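Local structure of cytosolic IMP-GMP specific 5'-nucleotidase (Legionella pneumophila subsp. pneumophila, 4OHF) at residues 307-310 against 311-315; 226-229 against 230-234. The protein probably hydrolyses the 5'-phosphate of selected nucleoside monophosphates such as IMP and GMP, and binds magnesium and GMP. All blocks are in the same frame, centred on the assembly; numbering follows the deposited sequence.

Both contacts are local, each within one continuous stretch of chain, and they follow in series: the loop turn of contact 2 (226-234) closes before the helix start of contact 1 (307-315) opens. Their centres are 38 Å apart, their nearest atoms about 24 Å, and they do not touch. Contact 1 lies near the bound nucleotide, the D308 side chain about 5 Å from GMP and that of I309 about 4 Å from the side chain of Y421, which binds GMP. The magnesium ion is about 12 Å from the side chain of L312. Contact 2 is a surface turn, 32 Å from the chain centre and away from both sites.

Contact 1. Residues 307-310 against 311-315; sequences GDIL and RLKKD. With PO4 (phosphate ion), chain I.
D308 caps the start of helix 309-315 through the backbone N of R311: its OD2 accepts from R311 N at 2.6 Å, although the placement of that oxygen is not secure. With CG anti to the backbone N (chi1 -176°), the carboxylate is swung over the first turn, where R311 N has no earlier helical carbonyl to bind.

Backbone bonds continue the turn. K313 N gives I309 O a 2.9 Å bond with an N-H...O angle of 163°, while the bond from K314 N to L310 O, though 2.8 Å long, is weak because it is bent to 129°.

Among the charged groups, R311 NH1 pairs with D315 OD1 at 3.0 Å, one turn on, and the guanidinium also makes a cation-pi contact with Y252. K313 NZ binds T320 OG1 and, at 2.6 Å, O4 of a phosphate ion probably from the crystallisation liquor, also held by R319 and by Y113 of the second subunit.

Apolar packing places I309 CG2 alongside K313 CG at 3.9 Å, where the two chains run together.

Helix 309-315 is the crossover of the beta-alpha-beta unit between strands 298-302 and 319-323; I309 packs on helix 418-426 and L312 on F251 of helix 249-252.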
loop_
_atom_site.group_PDB
_atom_site.type_symbol
_atom_site.label_atom_id
_atom_site.label_comp_id
_atom_site.label_asym_id
_atom_site.label_seq_id
_atom_site.Cartn_x
_atom_site.Cartn_y
_atom_site.Cartn_z
ATOM N N GLY B 307 1.594 -2.641 18.727
ATOM C CA GLY B 307 1.081 -2.826 17.388
ATOM C C GLY B 307 2.033 -3.537 16.448
ATOM O O GLY B 307 2.388 -4.695 16.683
ATOM N N ASP B 308 2.460 -2.843 15.390
ATOM C CA ASP B 308 3.352 -3.433 14.391
ATOM C C ASP B 308 4.784 -3.662 14.860
ATOM O O ASP B 308 5.557 -2.719 15.039
ATOM C CB ASP B 308 3.369 -2.581 13.123
ATOM C CG ASP B 308 4.211 -3.201 12.019
ATOM O OD1 ASP B 308 4.006 -4.398 11.714
ATOM O OD2 ASP B 308 5.074 -2.495 11.454
ATOM N N ILE B 309 5.124 -4.938 15.023
ATOM C CA ILE B 309 6.438 -5.358 15.485
ATOM C C ILE B 309 7.529 -5.055 14.462
ATOM O O ILE B 309 8.655 -4.727 14.820
ATOM C CB ILE B 309 6.436 -6.877 15.794
ATOM C CG1 ILE B 309 5.237 -7.225 16.685
ATOM C CG2 ILE B 309 7.729 -7.276 16.479
ATOM C CD1 ILE B 309 5.135 -8.698 17.058
ATOM N N LEU B 310 7.185 -5.160 13.187
ATOM C CA LEU B 310 8.135 -4.916 12.106
ATOM C C LEU B 310 8.598 -3.461 12.015
ATOM O O LEU B 310 9.798 -3.178 12.089
ATOM C CB LEU B 310 7.517 -5.365 10.771
ATOM C CG LEU B 310 8.310 -5.277 9.453
ATOM C CD1 LEU B 310 8.153 -3.878 8.835
ATOM C CD2 LEU B 310 9.786 -5.634 9.695
ATOM N N ARG B 311 7.650 -2.544 11.852
ATOM C CA ARG B 311 7.977 -1.126 11.752
ATOM C C ARG B 311 8.794 -0.655 12.948
ATOM O O ARG B 311 9.643 0.224 12.820
ATOM C CB ARG B 311 6.691 -0.302 11.636
ATOM C CG ARG B 311 6.882 1.192 11.779
ATOM C CD ARG B 311 5.605 1.929 11.399
ATOM N NE ARG B 311 5.727 3.386 11.495
ATOM C CZ ARG B 311 6.814 4.079 11.161
ATOM N NH1 ARG B 311 7.899 3.460 10.711
ATOM N NH2 ARG B 311 6.812 5.400 11.253
ATOM N N LEU B 312 8.543 -1.258 14.107
ATOM C CA LEU B 312 9.242 -0.896 15.329
ATOM C C LEU B 312 10.650 -1.492 15.433
ATOM O O LEU B 312 11.598 -0.785 15.762
ATOM C CB LEU B 312 8.405 -1.309 16.536
ATOM C CG LEU B 312 8.754 -0.649 17.869
ATOM C CD1 LEU B 312 7.601 -0.864 18.832
ATOM C CD2 LEU B 312 10.052 -1.220 18.424
ATOM N N LYS B 313 10.791 -2.786 15.165
ATOM C CA LYS B 313 12.105 -3.414 15.241
ATOM C C LYS B 313 12.954 -3.002 14.037
ATOM O O LYS B 313 14.167 -3.202 14.031
ATOM C CB LYS B 313 11.988 -4.949 15.287
ATOM C CG LYS B 313 11.152 -5.504 16.437
ATOM C CD LYS B 313 11.785 -5.285 17.808
ATOM C CE LYS B 313 12.956 -6.213 18.037
ATOM N NZ LYS B 313 13.674 -5.878 19.295
ATOM N N LYS B 314 12.319 -2.415 13.028
ATOM C CA LYS B 314 13.032 -1.991 11.822
ATOM C C LYS B 314 13.717 -0.632 11.965
ATOM O O LYS B 314 14.832 -0.436 11.488
ATOM C CB LYS B 314 12.072 -1.936 10.630
ATOM C CG LYS B 314 12.745 -1.579 9.313
ATOM C CD LYS B 314 11.744 -1.304 8.192
ATOM C CE LYS B 314 11.058 0.050 8.358
ATOM N NZ LYS B 314 10.073 0.327 7.267
ATOM N N ASP B 315 13.050 0.304 12.627
ATOM C CA ASP B 315 13.605 1.642 12.782
ATOM C C ASP B 315 14.181 1.936 14.151
ATOM O O ASP B 315 14.578 3.066 14.415
ATOM C CB ASP B 315 12.533 2.689 12.485
ATOM C CG ASP B 315 11.916 2.521 11.119
ATOM O OD1 ASP B 315 10.819 3.082 10.904
ATOM O OD2 ASP B 315 12.528 1.840 10.266
HETATM P P PO4 I . 15.413 -8.466 20.190
HETATM O O1 PO4 I . 15.807 -7.613 21.340
HETATM O O2 PO4 I . 14.031 -8.964 20.392
HETATM O O3 PO4 I . 16.343 -9.617 20.088
HETATM O O4 PO4 I . 15.474 -7.677 18.937
#

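Contact 2. Residues 226-229 against 230-234; sequences PFLD and KGEHW
A type II beta turn runs from D229 to E232 in the loop between helix 213-224 and strand 240-243. It is closed by the bond from E232 N to D229 O, 2.9 Å long. K230 and G231 form the corners. Type II turns commonly place glycine third because this position has positive phi, here 102°, and a CB on G231 would be jammed against the carbonyl O of K230.

The side chain of E232 folds back across the turn. Extended beyond CG, it carries its carboxylate over to the opposite limb, where OE2 accepts from D229 N at 3.0 Å. That N-H approaches OE2 over the flat of the carboxylate, 52° off its plane. The D229 backbone is thus gripped twice by E232, once at its carbonyl and once at its amide. The two acidic side chains run abreast in a common direction with their carboxylate planes 60° apart, and D229 OD2 comes to 3.6 Å from E232 OE1. K196 forms salt bridges with both D229 and E232 and would probably offset the repulsion between them.

On the apolar flank, L228 CB rests 4.0 Å from E232 CB, and L228 CD2 lies 3.9 Å from W234 CB. L228 also touches V192 of helix 189-200, while the W234 side chain packs on K217, L220 and D221 of helix 213-224.

The whole is a surface connection in which a type II turn with glycine third is reinforced by a side-chain-to-backbone bond between its end residues, reversing the chain ahead of strand 240-243.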
loop_
_atom_site.group_PDB
_atom_site.type_symbol
_atom_site.label_atom_id
_atom_site.label_comp_id
_atom_site.label_asym_id
_atom_site.label_seq_id
_atom_site.Cartn_x
_atom_site.Cartn_y
_atom_site.Cartn_z
ATOM N N PRO B 226 8.796 3.276 49.913
ATOM C CA PRO B 226 8.654 2.389 51.070
ATOM C C PRO B 226 9.796 1.391 51.292
ATOM O O PRO B 226 9.943 0.869 52.387
ATOM C CB PRO B 226 7.316 1.697 50.805
ATOM C CG PRO B 226 6.544 2.743 50.118
ATOM C CD PRO B 226 7.550 3.304 49.129
ATOM N N PHE B 227 10.610 1.139 50.272
ATOM C CA PHE B 227 11.702 0.167 50.393
ATOM C C PHE B 227 13.093 0.765 50.225
ATOM O O PHE B 227 14.063 0.047 49.969
ATOM C CB PHE B 227 11.523 -0.944 49.356
ATOM C CG PHE B 227 10.124 -1.448 49.253
ATOM C CD1 PHE B 227 9.580 -2.234 50.258
ATOM C CD2 PHE B 227 9.339 -1.116 48.151
ATOM C CE1 PHE B 227 8.271 -2.688 50.170
ATOM C CE2 PHE B 227 8.028 -1.566 48.053
ATOM C CZ PHE B 227 7.493 -2.355 49.068
ATOM N N LEU B 228 13.188 2.080 50.351
ATOM C CA LEU B 228 14.470 2.764 50.225
ATOM C C LEU B 228 15.013 3.066 51.622
ATOM O O LEU B 228 14.245 3.337 52.543
ATOM C CB LEU B 228 14.288 4.065 49.438
ATOM C CG LEU B 228 14.409 4.111 47.905
ATOM C CD1 LEU B 228 13.947 2.819 47.262
ATOM C CD2 LEU B 228 13.603 5.299 47.402
ATOM N N ASP B 229 16.330 3.006 51.787
ATOM C CA ASP B 229 16.933 3.290 53.085
ATOM C C ASP B 229 16.655 4.730 53.490
ATOM O O ASP B 229 16.434 5.590 52.633
ATOM C CB ASP B 229 18.443 3.055 53.038
ATOM C CG ASP B 229 18.798 1.587 52.927
ATOM O OD1 ASP B 229 18.427 0.822 53.844
ATOM O OD2 ASP B 229 19.446 1.198 51.930
ATOM N N LYS B 230 16.656 4.990 54.794
ATOM C CA LYS B 230 16.405 6.339 55.301
ATOM C C LYS B 230 17.340 7.324 54.592
ATOM O O LYS B 230 18.559 7.147 54.599
ATOM C CB LYS B 230 16.645 6.386 56.816
ATOM C CG LYS B 230 15.891 7.501 57.541
ATOM C CD LYS B 230 14.375 7.295 57.435
ATOM C CE LYS B 230 13.582 8.424 58.103
ATOM N NZ LYS B 230 13.824 8.514 59.573
ATOM N N GLY B 231 16.766 8.350 53.969
ATOM C CA GLY B 231 17.583 9.323 53.264
ATOM C C GLY B 231 17.618 9.166 51.746
ATOM O O GLY B 231 17.693 10.163 51.014
ATOM N N GLU B 232 17.575 7.924 51.263
ATOM C CA GLU B 232 17.593 7.666 49.825
ATOM C C GLU B 232 16.369 8.274 49.137
ATOM O O GLU B 232 15.376 8.583 49.787
ATOM C CB GLU B 232 17.657 6.153 49.555
ATOM C CG GLU B 232 19.064 5.562 49.647
ATOM C CD GLU B 232 19.105 4.055 49.409
ATOM O OE1 GLU B 232 20.220 3.505 49.274
ATOM O OE2 GLU B 232 18.034 3.418 49.367
ATOM N N HIS B 233 16.458 8.457 47.823
ATOM C CA HIS B 233 15.370 9.022 47.033
ATOM C C HIS B 233 15.162 8.145 45.818
ATOM O O HIS B 233 16.128 7.783 45.158
ATOM C CB HIS B 233 15.743 10.429 46.599
ATOM C CG HIS B 233 15.942 11.363 47.744
ATOM N ND1 HIS B 233 14.892 11.994 48.381
ATOM C CD2 HIS B 233 17.060 11.722 48.415
ATOM C CE1 HIS B 233 15.358 12.700 49.394
ATOM N NE2 HIS B 233 16.669 12.551 49.438
ATOM N N TRP B 234 13.913 7.812 45.504
ATOM C CA TRP B 234 13.670 6.941 44.361
ATOM C C TRP B 234 14.336 7.436 43.099
ATOM O O TRP B 234 14.712 6.643 42.249
ATOM C CB TRP B 234 12.171 6.739 44.106
ATOM C CG TRP B 234 11.402 7.968 43.737
ATOM C CD1 TRP B 234 10.638 8.735 44.567
ATOM C CD2 TRP B 234 11.282 8.545 42.435
ATOM N NE1 TRP B 234 10.045 9.753 43.860
ATOM C CE2 TRP B 234 10.424 9.658 42.547
ATOM C CE3 TRP B 234 11.816 8.231 41.181
ATOM C CZ2 TRP B 234 10.089 10.458 41.452
ATOM C CZ3 TRP B 234 11.484 9.029 40.094
ATOM C CH2 TRP B 234 10.627 10.127 40.239
#